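Local coordinates for putative oxidoreductase yhhX (Escherichia coli K-12, PDB 3F4L), which is probably an NADP-dependent oxidoreductase of the Gfo/Idh/MocA family, perhaps acting as a scyllo-inositol dehydrogenase, at residues K242-S256 with F268-V280. Residues are numbered along the deposited sequence; the frame is centred on the assembly and turned at random.
Sequences KGSFIKYGIDQQETS and FAADDSVGVLEYV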
loop_
_atom_site.group_PDB
_atom_site.type_symbol
_atom_site.label_atom_id
_atom_site.label_comp_id
_atom_site.label_asym_id
_atom_site.label_seq_id
_atom_site.Cartn_x
_atom_site.Cartn_y
_atom_site.Cartn_z
ATOM N N LYS A 242 -0.309 19.288 2.664
ATOM C CA LYS A 242 0.084 20.026 3.860
ATOM C C LYS A 242 0.237 19.151 5.100
ATOM O O LYS A 242 0.640 19.640 6.157
ATOM C CB LYS A 242 -0.924 21.136 4.157
ATOM C CG LYS A 242 -1.200 22.087 2.998
ATOM C CD LYS A 242 -2.269 23.108 3.397
ATOM C CE LYS A 242 -2.783 23.919 2.198
ATOM N NZ LYS A 242 -1.718 24.774 1.595
ATOM N N GLY A 243 -0.074 17.863 4.991
ATOM C CA GLY A 243 0.053 17.012 6.164
ATOM C C GLY A 243 -0.508 15.608 6.048
ATOM O O GLY A 243 -0.882 15.160 4.967
ATOM N N SER A 244 -0.572 14.918 7.180
ATOM C CA SER A 244 -1.069 13.550 7.223
ATOM C C SER A 244 -1.989 13.297 8.418
ATOM O O SER A 244 -1.966 14.024 9.413
ATOM C CB SER A 244 0.110 12.564 7.308
ATOM O OG SER A 244 1.056 12.778 6.275
ATOM N N PHE A 245 -2.787 12.245 8.290
ATOM C CA PHE A 245 -3.706 11.791 9.324
ATOM C C PHE A 245 -3.518 10.282 9.399
ATOM O O PHE A 245 -3.455 9.611 8.366
ATOM C CB PHE A 245 -5.159 12.096 8.942
ATOM C CG PHE A 245 -6.180 11.338 9.759
ATOM C CD1 PHE A 245 -6.682 11.865 10.945
ATOM C CD2 PHE A 245 -6.646 10.099 9.329
ATOM C CE1 PHE A 245 -7.647 11.165 11.693
ATOM C CE2 PHE A 245 -7.604 9.391 10.061
ATOM C CZ PHE A 245 -8.110 9.925 11.247
ATOM N N ILE A 246 -3.434 9.757 10.615
ATOM C CA ILE A 246 -3.267 8.334 10.844
ATOM C C ILE A 246 -4.238 7.904 11.943
ATOM O O ILE A 246 -4.420 8.605 12.943
ATOM C CB ILE A 246 -1.823 8.001 11.292
ATOM C CG1 ILE A 246 -0.817 8.506 10.253
ATOM C CG2 ILE A 246 -1.656 6.503 11.430
ATOM C CD1 ILE A 246 -0.949 7.843 8.896
ATOM N N LYS A 247 -4.867 6.756 11.751
ATOM C CA LYS A 247 -5.824 6.252 12.727
ATOM C C LYS A 247 -5.682 4.751 12.887
ATOM O O LYS A 247 -5.898 3.994 11.937
ATOM C CB LYS A 247 -7.257 6.598 12.275
ATOM C CG LYS A 247 -8.406 6.019 13.118
ATOM C CD LYS A 247 -8.458 6.629 14.507
ATOM C CE LYS A 247 -9.724 6.226 15.266
ATOM N NZ LYS A 247 -9.876 4.753 15.472
ATOM N N TYR A 248 -5.278 4.322 14.080
ATOM C CA TYR A 248 -5.193 2.899 14.365
ATOM C C TYR A 248 -6.496 2.556 15.072
ATOM O O TYR A 248 -7.037 3.381 15.806
ATOM C CB TYR A 248 -4.037 2.569 15.309
ATOM C CG TYR A 248 -2.681 2.581 14.663
ATOM C CD1 TYR A 248 -2.008 3.777 14.438
ATOM C CD2 TYR A 248 -2.067 1.392 14.272
ATOM C CE1 TYR A 248 -0.756 3.792 13.840
ATOM C CE2 TYR A 248 -0.813 1.396 13.671
ATOM C CZ TYR A 248 -0.164 2.601 13.459
ATOM O OH TYR A 248 1.078 2.619 12.864
ATOM N N GLY A 249 -7.004 1.352 14.844
ATOM C CA GLY A 249 -8.227 0.947 15.510
ATOM C C GLY A 249 -9.480 1.146 14.691
ATOM O O GLY A 249 -9.638 2.151 13.995
ATOM N N ILE A 250 -10.383 0.182 14.786
ATOM C CA ILE A 250 -11.633 0.232 14.043
ATOM C C ILE A 250 -12.791 0.552 14.981
ATOM O O ILE A 250 -12.670 0.424 16.206
ATOM C CB ILE A 250 -11.895 -1.122 13.331
ATOM C CG1 ILE A 250 -13.134 -1.029 12.431
ATOM C CG2 ILE A 250 -12.079 -2.236 14.365
ATOM C CD1 ILE A 250 -13.263 -2.221 11.485
ATOM N N ASP A 251 -13.902 0.991 14.396
ATOM C CA ASP A 251 -15.111 1.310 15.144
ATOM C C ASP A 251 -15.387 0.143 16.096
ATOM O O ASP A 251 -15.256 -1.008 15.704
ATOM C CB ASP A 251 -16.267 1.465 14.169
ATOM C CG ASP A 251 -17.570 1.723 14.862
ATOM O OD1 ASP A 251 -17.936 2.901 15.012
ATOM O OD2 ASP A 251 -18.225 0.734 15.257
ATOM N N GLN A 252 -15.786 0.447 17.329
ATOM C CA GLN A 252 -16.025 -0.575 18.342
ATOM C C GLN A 252 -17.456 -1.093 18.553
ATOM O O GLN A 252 -17.683 -1.914 19.444
ATOM C CB GLN A 252 -15.470 -0.078 19.685
ATOM C CG GLN A 252 -13.951 0.067 19.703
ATOM C CD GLN A 252 -13.255 -1.276 19.558
ATOM O OE1 GLN A 252 -13.418 -2.166 20.399
ATOM N NE2 GLN A 252 -12.487 -1.438 18.485
ATOM N N GLN A 253 -18.413 -0.628 17.757
ATOM C CA GLN A 253 -19.797 -1.082 17.891
ATOM C C GLN A 253 -19.921 -2.598 17.759
ATOM O O GLN A 253 -20.635 -3.228 18.531
ATOM C CB GLN A 253 -20.694 -0.422 16.835
ATOM C CG GLN A 253 -20.789 1.072 16.955
ATOM C CD GLN A 253 -21.600 1.688 15.845
ATOM O OE1 GLN A 253 -22.839 1.607 15.828
ATOM N NE2 GLN A 253 -20.908 2.307 14.898
ATOM N N GLU A 254 -19.234 -3.188 16.786
ATOM C CA GLU A 254 -19.326 -4.633 16.601
ATOM C C GLU A 254 -18.756 -5.368 17.804
ATOM O O GLU A 254 -19.304 -6.389 18.240
ATOM C CB GLU A 254 -18.584 -5.073 15.338
ATOM C CG GLU A 254 -18.800 -6.544 14.990
ATOM C CD GLU A 254 -17.919 -7.023 13.842
ATOM O OE1 GLU A 254 -17.815 -6.303 12.825
ATOM O OE2 GLU A 254 -17.339 -8.126 13.952
ATOM N N THR A 255 -17.655 -4.852 18.344
ATOM C CA THR A 255 -17.037 -5.480 19.506
ATOM C C THR A 255 -18.026 -5.456 20.674
ATOM O O THR A 255 -18.202 -6.455 21.364
ATOM C CB THR A 255 -15.719 -4.755 19.903
ATOM O OG1 THR A 255 -14.766 -4.892 18.839
ATOM C CG2 THR A 255 -15.131 -5.350 21.177
ATOM N N SER A 256 -18.690 -4.326 20.886
ATOM C CA SER A 256 -19.653 -4.244 21.978
ATOM C C SER A 256 -20.839 -5.182 21.746
ATOM O O SER A 256 -21.257 -5.906 22.663
ATOM C CB SER A 256 -20.166 -2.819 22.140
ATOM O OG SER A 256 -19.111 -1.945 22.481
ATOM N N PHE A 268 -21.031 1.295 25.676
ATOM C CA PHE A 268 -21.232 0.822 24.301
ATOM C C PHE A 268 -20.213 1.449 23.355
ATOM O O PHE A 268 -20.031 2.664 23.342
ATOM C CB PHE A 268 -22.639 1.162 23.787
ATOM C CG PHE A 268 -22.940 0.587 22.416
ATOM C CD1 PHE A 268 -23.098 -0.789 22.243
ATOM C CD2 PHE A 268 -23.027 1.417 21.296
ATOM C CE1 PHE A 268 -23.336 -1.335 20.973
ATOM C CE2 PHE A 268 -23.266 0.879 20.019
ATOM C CZ PHE A 268 -23.419 -0.497 19.861
ATOM N N ALA A 269 -19.549 0.610 22.573
ATOM C CA ALA A 269 -18.560 1.078 21.614
ATOM C C ALA A 269 -17.479 1.954 22.249
ATOM O O ALA A 269 -16.975 2.878 21.612
ATOM C CB ALA A 269 -19.258 1.832 20.476
ATOM N N ALA A 270 -17.130 1.665 23.501
ATOM C CA ALA A 270 -16.085 2.424 24.195
ATOM C C ALA A 270 -14.822 2.316 23.350
ATOM O O ALA A 270 -14.423 1.225 22.966
ATOM C CB ALA A 270 -15.837 1.847 25.600
ATOM N N ASP A 271 -14.195 3.450 23.065
ATOM C CA ASP A 271 -12.999 3.465 22.229
ATOM C C ASP A 271 -11.927 4.354 22.858
ATOM O O ASP A 271 -12.197 5.495 23.222
ATOM C CB ASP A 271 -13.371 4.002 20.841
ATOM C CG ASP A 271 -12.336 3.685 19.782
ATOM O OD1 ASP A 271 -11.124 3.746 20.087
ATOM O OD2 ASP A 271 -12.745 3.388 18.635
ATOM N N ASP A 272 -10.713 3.834 22.984
ATOM C CA ASP A 272 -9.630 4.614 23.571
ATOM C C ASP A 272 -8.543 4.965 22.560
ATOM O O ASP A 272 -7.431 5.349 22.923
ATOM C CB ASP A 272 -9.036 3.870 24.769
ATOM C CG ASP A 272 -9.908 3.989 26.012
ATOM O OD1 ASP A 272 -9.955 5.094 26.602
ATOM O OD2 ASP A 272 -10.558 2.986 26.391
ATOM N N SER A 273 -8.872 4.825 21.283
ATOM C CA SER A 273 -7.927 5.154 20.224
ATOM C C SER A 273 -8.122 6.619 19.873
ATOM O O SER A 273 -9.083 7.261 20.319
ATOM C CB SER A 273 -8.185 4.296 18.984
ATOM O OG SER A 273 -9.467 4.562 18.433
ATOM N N VAL A 274 -7.213 7.153 19.072
ATOM C CA VAL A 274 -7.318 8.545 18.669
ATOM C C VAL A 274 -6.749 8.697 17.282
ATOM O O VAL A 274 -5.884 7.927 16.880
ATOM C CB VAL A 274 -6.530 9.487 19.612
ATOM C CG1 VAL A 274 -7.234 9.606 20.948
ATOM C CG2 VAL A 274 -5.109 8.959 19.805
ATOM N N GLY A 275 -7.259 9.676 16.547
ATOM C CA GLY A 275 -6.746 9.937 15.218
ATOM C C GLY A 275 -5.593 10.904 15.403
ATOM O O GLY A 275 -5.687 11.841 16.202
ATOM N N VAL A 276 -4.493 10.681 14.697
ATOM C CA VAL A 276 -3.353 11.573 14.835
ATOM C C VAL A 276 -3.202 12.379 13.563
ATOM O O VAL A 276 -3.308 11.854 12.451
ATOM C CB VAL A 276 -2.054 10.795 15.132
ATOM C CG1 VAL A 276 -0.876 11.749 15.219
ATOM C CG2 VAL A 276 -2.199 10.044 16.452
ATOM N N LEU A 277 -2.958 13.666 13.748
ATOM C CA LEU A 277 -2.810 14.589 12.647
ATOM C C LEU A 277 -1.507 15.371 12.812
ATOM O O LEU A 277 -1.100 15.709 13.928
ATOM C CB LEU A 277 -4.014 15.538 12.657
ATOM C CG LEU A 277 -4.438 16.420 11.488
ATOM C CD1 LEU A 277 -4.781 15.582 10.270
ATOM C CD2 LEU A 277 -5.661 17.226 11.921
ATOM N N GLU A 278 -0.839 15.627 11.697
ATOM C CA GLU A 278 0.389 16.408 11.703
ATOM C C GLU A 278 0.369 17.160 10.393
ATOM O O GLU A 278 0.425 16.556 9.321
ATOM C CB GLU A 278 1.639 15.522 11.778
ATOM C CG GLU A 278 2.903 16.340 12.019
ATOM C CD GLU A 278 4.145 15.499 12.274
ATOM O OE1 GLU A 278 4.092 14.580 13.118
ATOM O OE2 GLU A 278 5.184 15.773 11.636
ATOM N N TYR A 279 0.267 18.481 10.480
ATOM C CA TYR A 279 0.211 19.304 9.285
ATOM C C TYR A 279 0.958 20.620 9.454
ATOM O O TYR A 279 1.323 21.018 10.573
ATOM C CB TYR A 279 -1.246 19.592 8.917
ATOM C CG TYR A 279 -1.996 20.372 9.981
ATOM C CD1 TYR A 279 -2.515 19.734 11.104
ATOM C CD2 TYR A 279 -2.178 21.752 9.862
ATOM C CE1 TYR A 279 -3.196 20.443 12.083
ATOM C CE2 TYR A 279 -2.860 22.473 10.838
ATOM C CZ TYR A 279 -3.367 21.811 11.945
ATOM O OH TYR A 279 -4.062 22.502 12.906
ATOM N N VAL A 280 1.181 21.290 8.330
ATOM C CA VAL A 280 1.874 22.573 8.318
ATOM C C VAL A 280 0.800 23.660 8.215
ATOM O O VAL A 280 0.052 23.692 7.239
ATOM C CB VAL A 280 2.821 22.662 7.098
ATOM C CG1 VAL A 280 3.604 23.966 7.125
ATOM C CG2 VAL A 280 3.766 21.459 7.080
HETATM O O HOH W 1 -12.641 4.491 15.921
HETATM O O HOH W 2 -4.211 6.193 15.953
HETATM O O HOH W 3 -10.802 1.900 17.693
HETATM O O HOH W 4 -15.382 3.058 18.008
#
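Strands 243-247 and 275-280 run antiparallel, their axes 4.6 Å apart at 167°, with S244-E278 and I246-V276 as hydrogen-bonded pairs; V276 N to I246 O, at 2.7 Å, is almost straight. G243 faces Y279 so closely, CA to CA 3.9 Å, that a side chain there would collide with Y279 CB. On the face carrying F245 and L277, L277 CD1 lies near the plane of the F245 ring, at its edge, and touches F245 CB at 3.7 Å; the F245 side chain also packs on A134 and A137 of helix 129-140. The other face, with S244, I246 and E278, meets the second subunit, where K230 of that subunit forms a salt bridge with E278, while S244 OG bonds to H239 of its own chain.

Beyond the strands the two segments are joined by polar side chains and water. K247 leaves with CG anti to the backbone N (chi1 174°), then bends at chi2 and chi4, bringing NZ to S273 OG at 3.0 Å and above the carbonyl planes of Y248 and G249, whose oxygens it also bonds. One water joins NZ to D271 OD2, and two more tie that oxygen to I250 O and Q252 N. D271 OD1 meanwhile accepts from S273 N in an Asx turn. A methionine in place of K247 would probably leave S273 OG and the carbonyls of Y248 and G249 without their shared donor, and D271 without its nearby positive charge. Farther along, S256 OG accepts from A269 N at 2.6 Å, and S256 CB and Q253 CG pack against the F268 ring. The whole is an antiparallel strand pair continued by two loops bridged through water, within the large mixed sheet of the C-terminal alpha/beta domain of Gfo/Idh/MocA oxidoreductases.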